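Local coordinates for CrtC domain-containing protein (Fusarium vanettenii 77-13-4, PDB 7A0Q), which is a kievitone hydratase, a lyase that probably detoxifies the plant phytoalexin kievitone for the fungus by adding water to it, at residues A[91-96]-A[300-305]; A[229-234]-A[327-332]; A[306-311]-A[317-322]. All blocks are in the same frame, centred on the assembly; numbering follows the deposited sequence.

How the contacts relate
Read from the N terminus, the chain opens contact 1 at 91-96, in the N-terminal lipocalin domain, and then contact 2 at 229-234, near the start of the C-terminal eight-stranded barrel. Contact 1 closes first, at 300-305, bringing that barrel against the N-terminal domain. Contact 3 follows directly, pairing 306-311 with 317-322 at the turn end of the hairpin of strands 295-308 and 317-328. Contact 2 then closes at 327-332, setting the start of strand 232-240 against the turn between strands 317-328 and 331-343, within the barrel. Contacts 1 and 2 therefore cross, and contact 3 is nested inside contact 2. Contacts 1 and 3 touch, centres about 10 Å apart; those of contacts 1 and 2 are about 23 Å apart.

Contact 1: A[91-96]-A[300-305]; sequences STLNLE and SSYTED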
loop_
_atom_site.group_PDB
_atom_site.type_symbol
_atom_site.label_atom_id
_atom_site.label_comp_id
_atom_site.label_asym_id
_atom_site.label_seq_id
_atom_site.Cartn_x
_atom_site.Cartn_y
_atom_site.Cartn_z
ATOM N N SER A 91 -7.637 -7.772 4.209
ATOM C CA SER A 91 -7.095 -9.122 4.293
ATOM C C SER A 91 -6.184 -9.240 5.504
ATOM O O SER A 91 -5.686 -8.245 6.040
ATOM C CB SER A 91 -6.330 -9.510 3.020
ATOM O OG SER A 91 -5.134 -8.754 2.867
ATOM N N THR A 92 -5.977 -10.485 5.937
ATOM C CA THR A 92 -4.989 -10.800 6.958
ATOM C C THR A 92 -4.145 -11.961 6.473
ATOM O O THR A 92 -4.656 -12.876 5.821
ATOM C CB THR A 92 -5.631 -11.171 8.300
ATOM O OG1 THR A 92 -6.343 -12.403 8.141
ATOM C CG2 THR A 92 -6.595 -10.084 8.761
ATOM N N LEU A 93 -2.850 -11.910 6.778
ATOM C CA LEU A 93 -1.913 -12.974 6.441
ATOM C C LEU A 93 -1.129 -13.322 7.694
ATOM O O LEU A 93 -0.494 -12.447 8.290
ATOM C CB LEU A 93 -0.960 -12.550 5.315
ATOM C CG LEU A 93 0.125 -13.563 4.923
ATOM C CD1 LEU A 93 -0.493 -14.804 4.279
ATOM C CD2 LEU A 93 1.178 -12.931 4.015
ATOM N N ASN A 94 -1.191 -14.589 8.099
ATOM C CA ASN A 94 -0.380 -15.101 9.197
ATOM C C ASN A 94 0.983 -15.508 8.646
ATOM O O ASN A 94 1.074 -16.415 7.812
ATOM C CB ASN A 94 -1.086 -16.289 9.856
ATOM C CG ASN A 94 -0.323 -16.845 11.058
ATOM O OD1 ASN A 94 0.897 -16.984 11.026
ATOM N ND2 ASN A 94 -1.051 -17.187 12.113
ATOM N N LEU A 95 2.048 -14.852 9.115
ATOM C CA LEU A 95 3.362 -15.093 8.535
ATOM C C LEU A 95 3.973 -16.415 8.982
ATOM O O LEU A 95 4.918 -16.888 8.342
ATOM C CB LEU A 95 4.310 -13.943 8.870
ATOM C CG LEU A 95 3.914 -12.586 8.275
ATOM C CD1 LEU A 95 5.030 -11.564 8.485
ATOM C CD2 LEU A 95 3.577 -12.716 6.793
ATOM N N GLU A 96 3.450 -17.018 10.052
ATOM C CA GLU A 96 3.954 -18.321 10.475
ATOM C C GLU A 96 3.337 -19.453 9.662
ATOM O O GLU A 96 4.041 -20.379 9.243
ATOM C CB GLU A 96 3.675 -18.538 11.962
ATOM C CG GLU A 96 4.187 -19.878 12.491
ATOM C CD GLU A 96 3.393 -20.381 13.688
ATOM O OE1 GLU A 96 3.450 -21.600 13.967
ATOM O OE2 GLU A 96 2.708 -19.565 14.346
ATOM N N SER A 300 10.163 -11.871 -4.158
ATOM C CA SER A 300 9.381 -13.104 -4.172
ATOM C C SER A 300 8.148 -12.958 -3.301
ATOM O O SER A 300 8.245 -12.521 -2.150
ATOM C CB SER A 300 10.218 -14.289 -3.684
ATOM O OG SER A 300 11.380 -14.423 -4.479
ATOM N N SER A 301 6.999 -13.341 -3.842
ATOM C CA SER A 301 5.789 -13.348 -3.037
ATOM C C SER A 301 5.914 -14.388 -1.927
ATOM O O SER A 301 6.419 -15.495 -2.144
ATOM C CB SER A 301 4.568 -13.623 -3.908
ATOM O OG SER A 301 3.377 -13.508 -3.147
ATOM N N TYR A 302 5.455 -14.019 -0.731
ATOM C CA TYR A 302 5.645 -14.854 0.456
ATOM C C TYR A 302 4.855 -16.156 0.367
ATOM O O TYR A 302 5.321 -17.208 0.824
ATOM C CB TYR A 302 5.227 -14.061 1.691
ATOM C CG TYR A 302 5.657 -14.629 3.025
ATOM C CD1 TYR A 302 6.956 -14.455 3.492
ATOM C CD2 TYR A 302 4.752 -15.299 3.836
ATOM C CE1 TYR A 302 7.345 -14.954 4.726
ATOM C CE2 TYR A 302 5.129 -15.798 5.064
ATOM C CZ TYR A 302 6.428 -15.624 5.501
ATOM O OH TYR A 302 6.806 -16.114 6.730
ATOM N N THR A 303 3.649 -16.096 -0.187
ATOM C CA THR A 303 2.809 -17.267 -0.382
ATOM C C THR A 303 1.924 -17.012 -1.595
ATOM O O THR A 303 1.724 -15.866 -2.007
ATOM C CB THR A 303 1.979 -17.580 0.870
ATOM O OG1 THR A 303 1.436 -18.900 0.762
ATOM C CG2 THR A 303 0.837 -16.578 1.041
ATOM N N GLU A 304 1.409 -18.098 -2.177
ATOM C CA GLU A 304 0.789 -18.017 -3.500
ATOM C C GLU A 304 -0.495 -17.192 -3.479
ATOM O O GLU A 304 -0.641 -16.232 -4.244
ATOM C CB GLU A 304 0.503 -19.422 -4.046
ATOM C CG GLU A 304 1.735 -20.236 -4.413
ATOM C CD GLU A 304 2.431 -20.833 -3.200
ATOM O OE1 GLU A 304 1.868 -20.759 -2.087
ATOM O OE2 GLU A 304 3.541 -21.383 -3.360
ATOM N N ASP A 305 -1.452 -17.570 -2.634
ATOM C CA ASP A 305 -2.770 -16.936 -2.611
ATOM C C ASP A 305 -2.722 -15.709 -1.703
ATOM O O ASP A 305 -2.712 -15.826 -0.475
ATOM C CB ASP A 305 -3.831 -17.930 -2.148
ATOM C CG ASP A 305 -5.226 -17.315 -2.068
ATOM O OD1 ASP A 305 -5.430 -16.178 -2.551
ATOM O OD2 ASP A 305 -6.128 -17.985 -1.519
#
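Tyr302 reaches across to Leu93 and Leu95, and its side chain can be followed outward as it enters the seam between the two lipocalin-type domains. CB lies on the side facing 91-96 but does not itself touch that segment. With CG anti to the backbone N (chi1 -166°), the ring extends from CB toward the segment. The first ring atom to touch is CD2 of Tyr302, 4.3 Å from CD2 of Leu93, which approaches obliquely. Further out, CE2 of Tyr302 lies 3.9 Å from CD2 of Leu95. This methyl sits above one ring face, 4.3 Å from the centroid of the Tyr302 ring and 27° off the ring normal, which defines a CH-pi contact; the leucine runs roughly perpendicular to the tyrosine. The tip, Tyr302 OH, donates a 2.6 Å hydrogen bond to Leu95 O. The hydroxyl lies in the carbonyl plane on a lone pair, with a C=O...donor angle of 140°, and the carbonyl oxygen in turn lies in the plane of the ring at its edge. Leu95 thus meets the tyrosine twice, through its side chain on a face and through its backbone at the edge. Beside the ring, CD1 of Leu93 lies 3.9 Å from CG2 of Thr303, the leucine and threonine lying alongside and pointing opposite ways. At the end of strand 86-94, an Asx turn that starts at Asn94 shapes the backbone carrying the acceptor: Asn94 OD1 accepts from Glu96 N at 2.7 Å. Leu93 and Leu95 bond through their backbones to Val74 and Gln72 of strand 72-81, while Thr92 pairs with His101 of strand 100-107. From the barrel side, Phe321 of strand 317-328 packs edge-to-face with Tyr302, which lies at the start of the break, 302-306, in strand 295-308.

Contact 2: A[229-234]-A[327-332]; sequences TEYKIS and NVHSKP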
loop_
_atom_site.group_PDB
_atom_site.type_symbol
_atom_site.label_atom_id
_atom_site.label_comp_id
_atom_site.label_asym_id
_atom_site.label_seq_id
_atom_site.Cartn_x
_atom_site.Cartn_y
_atom_site.Cartn_z
ATOM N N THR A 229 18.276 0.496 6.727
ATOM C CA THR A 229 18.400 1.827 6.149
ATOM C C THR A 229 17.117 2.612 6.364
ATOM O O THR A 229 16.108 2.083 6.824
ATOM C CB THR A 229 18.671 1.777 4.639
ATOM O OG1 THR A 229 17.471 1.363 3.967
ATOM C CG2 THR A 229 19.816 0.809 4.297
ATOM N N GLU A 230 17.161 3.884 5.968
ATOM C CA GLU A 230 15.981 4.740 5.952
ATOM C C GLU A 230 15.292 4.767 4.589
ATOM O O GLU A 230 14.383 5.577 4.388
ATOM C CB GLU A 230 16.356 6.159 6.360
ATOM C CG GLU A 230 16.798 6.263 7.805
ATOM C CD GLU A 230 16.931 7.693 8.263
ATOM O OE1 GLU A 230 17.920 8.003 8.963
ATOM O OE2 GLU A 230 16.044 8.510 7.923
ATOM N N TYR A 231 15.689 3.901 3.659
ATOM C CA TYR A 231 15.101 3.912 2.324
ATOM C C TYR A 231 13.688 3.339 2.329
ATOM O O TYR A 231 13.454 2.221 2.796
ATOM C CB TYR A 231 15.973 3.094 1.368
ATOM C CG TYR A 231 17.299 3.728 1.023
ATOM C CD1 TYR A 231 17.364 5.017 0.501
ATOM C CD2 TYR A 231 18.491 3.036 1.216
ATOM C CE1 TYR A 231 18.581 5.603 0.172
ATOM C CE2 TYR A 231 19.714 3.618 0.891
ATOM C CZ TYR A 231 19.749 4.896 0.366
ATOM O OH TYR A 231 20.964 5.478 0.036
ATOM N N LYS A 232 12.746 4.096 1.769
ATOM C CA LYS A 232 11.383 3.624 1.560
ATOM C C LYS A 232 11.065 3.819 0.089
ATOM O O LYS A 232 11.221 4.926 -0.440
ATOM C CB LYS A 232 10.378 4.382 2.442
ATOM C CG LYS A 232 10.696 4.352 3.943
ATOM C CD LYS A 232 10.694 2.912 4.472
ATOM C CE LYS A 232 11.022 2.859 5.951
ATOM N NZ LYS A 232 11.178 1.445 6.439
ATOM N N ILE A 233 10.638 2.752 -0.576
ATOM C CA ILE A 233 10.516 2.741 -2.029
ATOM C C ILE A 233 9.057 2.547 -2.417
ATOM O O ILE A 233 8.407 1.602 -1.960
ATOM C CB ILE A 233 11.375 1.636 -2.656
ATOM C CG1 ILE A 233 12.822 1.800 -2.208
ATOM C CG2 ILE A 233 11.241 1.666 -4.190
ATOM C CD1 ILE A 233 13.720 0.687 -2.678
ATOM N N SER A 234 8.571 3.412 -3.308
ATOM C CA SER A 234 7.227 3.316 -3.873
ATOM C C SER A 234 7.388 3.323 -5.388
ATOM O O SER A 234 7.757 4.345 -5.964
ATOM C CB SER A 234 6.364 4.485 -3.390
ATOM O OG SER A 234 5.094 4.524 -4.009
ATOM N N ASN A 327 21.068 -5.505 -4.032
ATOM C CA ASN A 327 22.150 -4.619 -3.643
ATOM C C ASN A 327 21.682 -3.181 -3.756
ATOM O O ASN A 327 20.795 -2.862 -4.549
ATOM C CB ASN A 327 23.414 -4.822 -4.502
ATOM C CG ASN A 327 23.363 -4.061 -5.814
ATOM O OD1 ASN A 327 23.758 -2.891 -5.895
ATOM N ND2 ASN A 327 22.884 -4.723 -6.855
ATOM N N VAL A 328 22.266 -2.327 -2.930
ATOM C CA VAL A 328 22.116 -0.886 -3.056
ATOM C C VAL A 328 23.517 -0.303 -3.097
ATOM O O VAL A 328 24.290 -0.482 -2.147
ATOM C CB VAL A 328 21.304 -0.276 -1.903
ATOM C CG1 VAL A 328 21.332 1.236 -1.994
ATOM C CG2 VAL A 328 19.874 -0.799 -1.931
ATOM N N HIS A 329 23.848 0.368 -4.201
ATOM C CA HIS A 329 25.185 0.914 -4.415
ATOM C C HIS A 329 26.246 -0.151 -4.151
ATOM O O HIS A 329 27.226 0.066 -3.435
ATOM C CB HIS A 329 25.409 2.159 -3.557
ATOM C CG HIS A 329 24.399 3.239 -3.797
ATOM N ND1 HIS A 329 24.028 3.643 -5.063
ATOM C CD2 HIS A 329 23.678 3.993 -2.934
ATOM C CE1 HIS A 329 23.123 4.603 -4.968
ATOM N NE2 HIS A 329 22.893 4.832 -3.689
ATOM N N SER A 330 26.003 -1.335 -4.715
ATOM C CA SER A 330 26.909 -2.483 -4.719
ATOM C C SER A 330 27.098 -3.110 -3.342
ATOM O O SER A 330 28.014 -3.922 -3.161
ATOM C CB SER A 330 28.278 -2.120 -5.308
ATOM O OG SER A 330 28.142 -1.241 -6.413
ATOM N N LYS A 331 26.258 -2.770 -2.369
ATOM C CA LYS A 331 26.285 -3.397 -1.057
ATOM C C LYS A 331 25.059 -4.282 -0.887
ATOM O O LYS A 331 23.938 -3.825 -1.149
ATOM C CB LYS A 331 26.321 -2.334 0.049
ATOM C CG LYS A 331 26.217 -2.893 1.466
ATOM C CD LYS A 331 25.500 -1.928 2.409
ATOM C CE LYS A 331 24.057 -2.354 2.650
ATOM N NZ LYS A 331 23.370 -1.533 3.702
ATOM N N PRO A 332 25.221 -5.536 -0.463
ATOM C CA PRO A 332 24.066 -6.441 -0.377
ATOM C C PRO A 332 23.057 -5.970 0.658
ATOM O O PRO A 332 23.417 -5.494 1.739
ATOM C CB PRO A 332 24.691 -7.783 0.036
ATOM C CG PRO A 332 26.173 -7.627 -0.175
ATOM C CD PRO A 332 26.464 -6.172 0.003
HETATM O O HOH W 1 21.385 6.860 -2.214
#
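Tyr231 meets Val328 and His329 where the chain around the start of strand 232-240 passes a tight hairpin of the lipocalin-like barrel. The hairpin joins strands 317-328 and 331-343 through a type I' turn from Val328 to Lys331. In the first shell, Tyr231 CE2 lies 4.1 Å from Val328 CG1, the methyl approaching the ring obliquely. Val328 holds CG1 anti to its backbone N (chi1 173°), extending this branch to the tyrosine. The polar ends are joined by one water, 2.7 Å from Tyr231 OH and 2.9 Å from His329 NE2, lying in the imidazole plane at its edge. A looser approach sets Thr229 CG2 4.3 Å from Lys331 NZ. In the next shell, Phe294 packs edge-to-face with both Tyr231 and His329, and so bridges the two sides. Thr229 OG1 accepts from Tyr231 N at 3.1 Å, an ST turn that fixes the backbone ahead of the ring; the same oxygen is hydrogen-bonded to Ile226 O. On the hairpin, Val328 and Lys331 exchange both backbone bonds, and the positive phi values of His329 and Ser330 complete the I' geometry. An Asx motif braces this turn: Asn327 OD1 accepts from Ser330 N at 3.0 Å, with the donor tilted 26° from the amide carbonyl plane.

Contact 3: A[306-311]-A[317-322]; sequences QELVGE and AYEGFI
Gln306 OE1 is gripped by two donors: Phe321 N at 2.8 Å, approaching 34° out of the side-chain carbonyl plane, and a water at 2.8 Å from the same OE1. That water also donates to Glu319 O, linking the glutamine to the neighbouring backbone. The other end of the amide is held as well, since Gln306 NE2 donates to Phe321 O at 3.2 Å, nearly straight (170° at the hydrogen) and on a lone pair; NE2 has a second acceptor in Thr303 O. Both ends are thus engaged, which fixes the amide's rotation, and the side chain pairs with Phe321 much as the backbone of a partner strand would. Its extension beyond CG (chi2 -172°) gives it the length to do so. These residues belong to the antiparallel hairpin of strands 295-308 and 317-328. Leu308 and Ala317 form a hydrogen-bonded pair, with Leu308 N 2.8 Å from Ala317 O, and next to it Glu307 and Tyr318 form a non-hydrogen-bonded pair. Gln306 O takes Glu319 N at 2.9 Å while sitting 3.9 Å above the plane of the Tyr318 ring, over its centre. Tyr318 OH is hydrogen-bonded to Glu304 O and Ser301 OG, and the Glu307 carboxylate to Ser276, Tyr283 and Ala277 N. Beside the Leu308-Ala317 pair, Leu308 CD1 packs 3.6 Å from Glu319 CG.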
loop_
_atom_site.group_PDB
_atom_site.type_symbol
_atom_site.label_atom_id
_atom_site.label_comp_id
_atom_site.label_asym_id
_atom_site.label_seq_id
_atom_site.Cartn_x
_atom_site.Cartn_y
_atom_site.Cartn_z
ATOM N N GLN A 306 -2.696 -14.525 -2.314
ATOM C CA GLN A 306 -2.865 -13.253 -1.605
ATOM C C GLN A 306 -3.716 -12.312 -2.449
ATOM O O GLN A 306 -3.402 -11.131 -2.623
ATOM C CB GLN A 306 -1.519 -12.612 -1.263
ATOM C CG GLN A 306 -0.565 -13.515 -0.489
ATOM C CD GLN A 306 0.667 -12.784 -0.005
ATOM O OE1 GLN A 306 0.598 -11.978 0.916
ATOM N NE2 GLN A 306 1.807 -13.047 -0.642
ATOM N N GLU A 307 -4.824 -12.836 -2.980
ATOM C CA GLU A 307 -5.689 -12.103 -3.897
ATOM C C GLU A 307 -6.978 -11.661 -3.211
ATOM O O GLU A 307 -7.720 -12.490 -2.668
ATOM C CB GLU A 307 -6.027 -12.952 -5.122
ATOM C CG GLU A 307 -6.871 -12.197 -6.131
ATOM C CD GLU A 307 -7.366 -13.091 -7.254
ATOM O OE1 GLU A 307 -7.642 -14.283 -6.988
ATOM O OE2 GLU A 307 -7.477 -12.590 -8.388
ATOM N N LEU A 308 -7.243 -10.357 -3.252
ATOM C CA LEU A 308 -8.551 -9.814 -2.909
ATOM C C LEU A 308 -9.478 -10.032 -4.096
ATOM O O LEU A 308 -9.222 -9.505 -5.183
ATOM C CB LEU A 308 -8.440 -8.323 -2.587
ATOM C CG LEU A 308 -7.365 -7.912 -1.575
ATOM C CD1 LEU A 308 -7.275 -6.407 -1.442
ATOM C CD2 LEU A 308 -7.692 -8.513 -0.244
ATOM N N VAL A 309 -10.550 -10.797 -3.901
ATOM C CA VAL A 309 -11.384 -11.267 -5.003
ATOM C C VAL A 309 -12.644 -10.418 -5.076
ATOM O O VAL A 309 -13.509 -10.483 -4.195
ATOM C CB VAL A 309 -11.737 -12.749 -4.854
ATOM C CG1 VAL A 309 -12.619 -13.177 -6.021
ATOM C CG2 VAL A 309 -10.476 -13.582 -4.788
ATOM N N GLY A 310 -12.769 -9.645 -6.151
ATOM C CA GLY A 310 -13.929 -8.815 -6.371
ATOM C C GLY A 310 -14.852 -9.419 -7.416
ATOM O O GLY A 310 -14.612 -10.494 -7.955
ATOM N N GLU A 311 -15.925 -8.688 -7.696
ATOM C CA GLU A 311 -16.860 -9.094 -8.733
ATOM C C GLU A 311 -16.453 -8.614 -10.119
ATOM O O GLU A 311 -16.924 -9.173 -11.115
ATOM C CB GLU A 311 -18.265 -8.590 -8.386
ATOM C CG GLU A 311 -18.782 -9.153 -7.064
ATOM C CD GLU A 311 -20.245 -8.838 -6.801
ATOM O OE1 GLU A 311 -20.571 -7.656 -6.542
ATOM O OE2 GLU A 311 -21.070 -9.778 -6.846
ATOM N N ALA A 317 -7.605 -7.528 -6.684
ATOM C CA ALA A 317 -6.189 -7.186 -6.707
ATOM C C ALA A 317 -5.363 -8.293 -6.074
ATOM O O ALA A 317 -5.791 -8.907 -5.094
ATOM C CB ALA A 317 -5.916 -5.867 -5.973
ATOM N N TYR A 318 -4.172 -8.522 -6.623
ATOM C CA TYR A 318 -3.154 -9.243 -5.876
ATOM C C TYR A 318 -2.481 -8.249 -4.935
ATOM O O TYR A 318 -1.913 -7.249 -5.385
ATOM C CB TYR A 318 -2.133 -9.904 -6.804
ATOM C CG TYR A 318 -1.345 -10.971 -6.082
ATOM C CD1 TYR A 318 -0.164 -10.664 -5.412
ATOM C CD2 TYR A 318 -1.811 -12.286 -6.029
ATOM C CE1 TYR A 318 0.546 -11.642 -4.727
ATOM C CE2 TYR A 318 -1.103 -13.273 -5.345
ATOM C CZ TYR A 318 0.066 -12.946 -4.691
ATOM O OH TYR A 318 0.762 -13.919 -4.005
ATOM N N GLU A 319 -2.588 -8.488 -3.632
ATOM C CA GLU A 319 -2.023 -7.579 -2.635
ATOM C C GLU A 319 -1.195 -8.434 -1.689
ATOM O O GLU A 319 -1.698 -8.923 -0.678
ATOM C CB GLU A 319 -3.105 -6.815 -1.909
ATOM C CG GLU A 319 -3.992 -6.009 -2.797
ATOM C CD GLU A 319 -3.442 -4.630 -3.054
ATOM O OE1 GLU A 319 -2.349 -4.301 -2.536
ATOM O OE2 GLU A 319 -4.119 -3.874 -3.775
ATOM N N GLY A 320 0.080 -8.603 -2.023
ATOM C CA GLY A 320 0.870 -9.655 -1.422
ATOM C C GLY A 320 2.090 -9.194 -0.656
ATOM O O GLY A 320 2.866 -8.355 -1.124
ATOM N N PHE A 321 2.258 -9.744 0.540
ATOM C CA PHE A 321 3.520 -9.613 1.255
ATOM C C PHE A 321 4.631 -10.263 0.441
ATOM O O PHE A 321 4.452 -11.350 -0.113
ATOM C CB PHE A 321 3.400 -10.285 2.625
ATOM C CG PHE A 321 4.611 -10.143 3.492
ATOM C CD1 PHE A 321 5.089 -8.893 3.857
ATOM C CD2 PHE A 321 5.264 -11.274 3.974
ATOM C CE1 PHE A 321 6.202 -8.769 4.679
ATOM C CE2 PHE A 321 6.378 -11.163 4.795
ATOM C CZ PHE A 321 6.854 -9.913 5.155
ATOM N N ILE A 322 5.775 -9.584 0.357
ATOM C CA ILE A 322 6.920 -10.058 -0.416
ATOM C C ILE A 322 8.187 -9.880 0.409
ATOM O O ILE A 322 8.260 -9.033 1.306
ATOM C CB ILE A 322 7.071 -9.318 -1.772
ATOM C CG1 ILE A 322 7.339 -7.825 -1.537
ATOM C CG2 ILE A 322 5.845 -9.536 -2.670
ATOM C CD1 ILE A 322 7.708 -7.040 -2.802
HETATM O O HOH W 2 -1.239 -10.184 2.004
#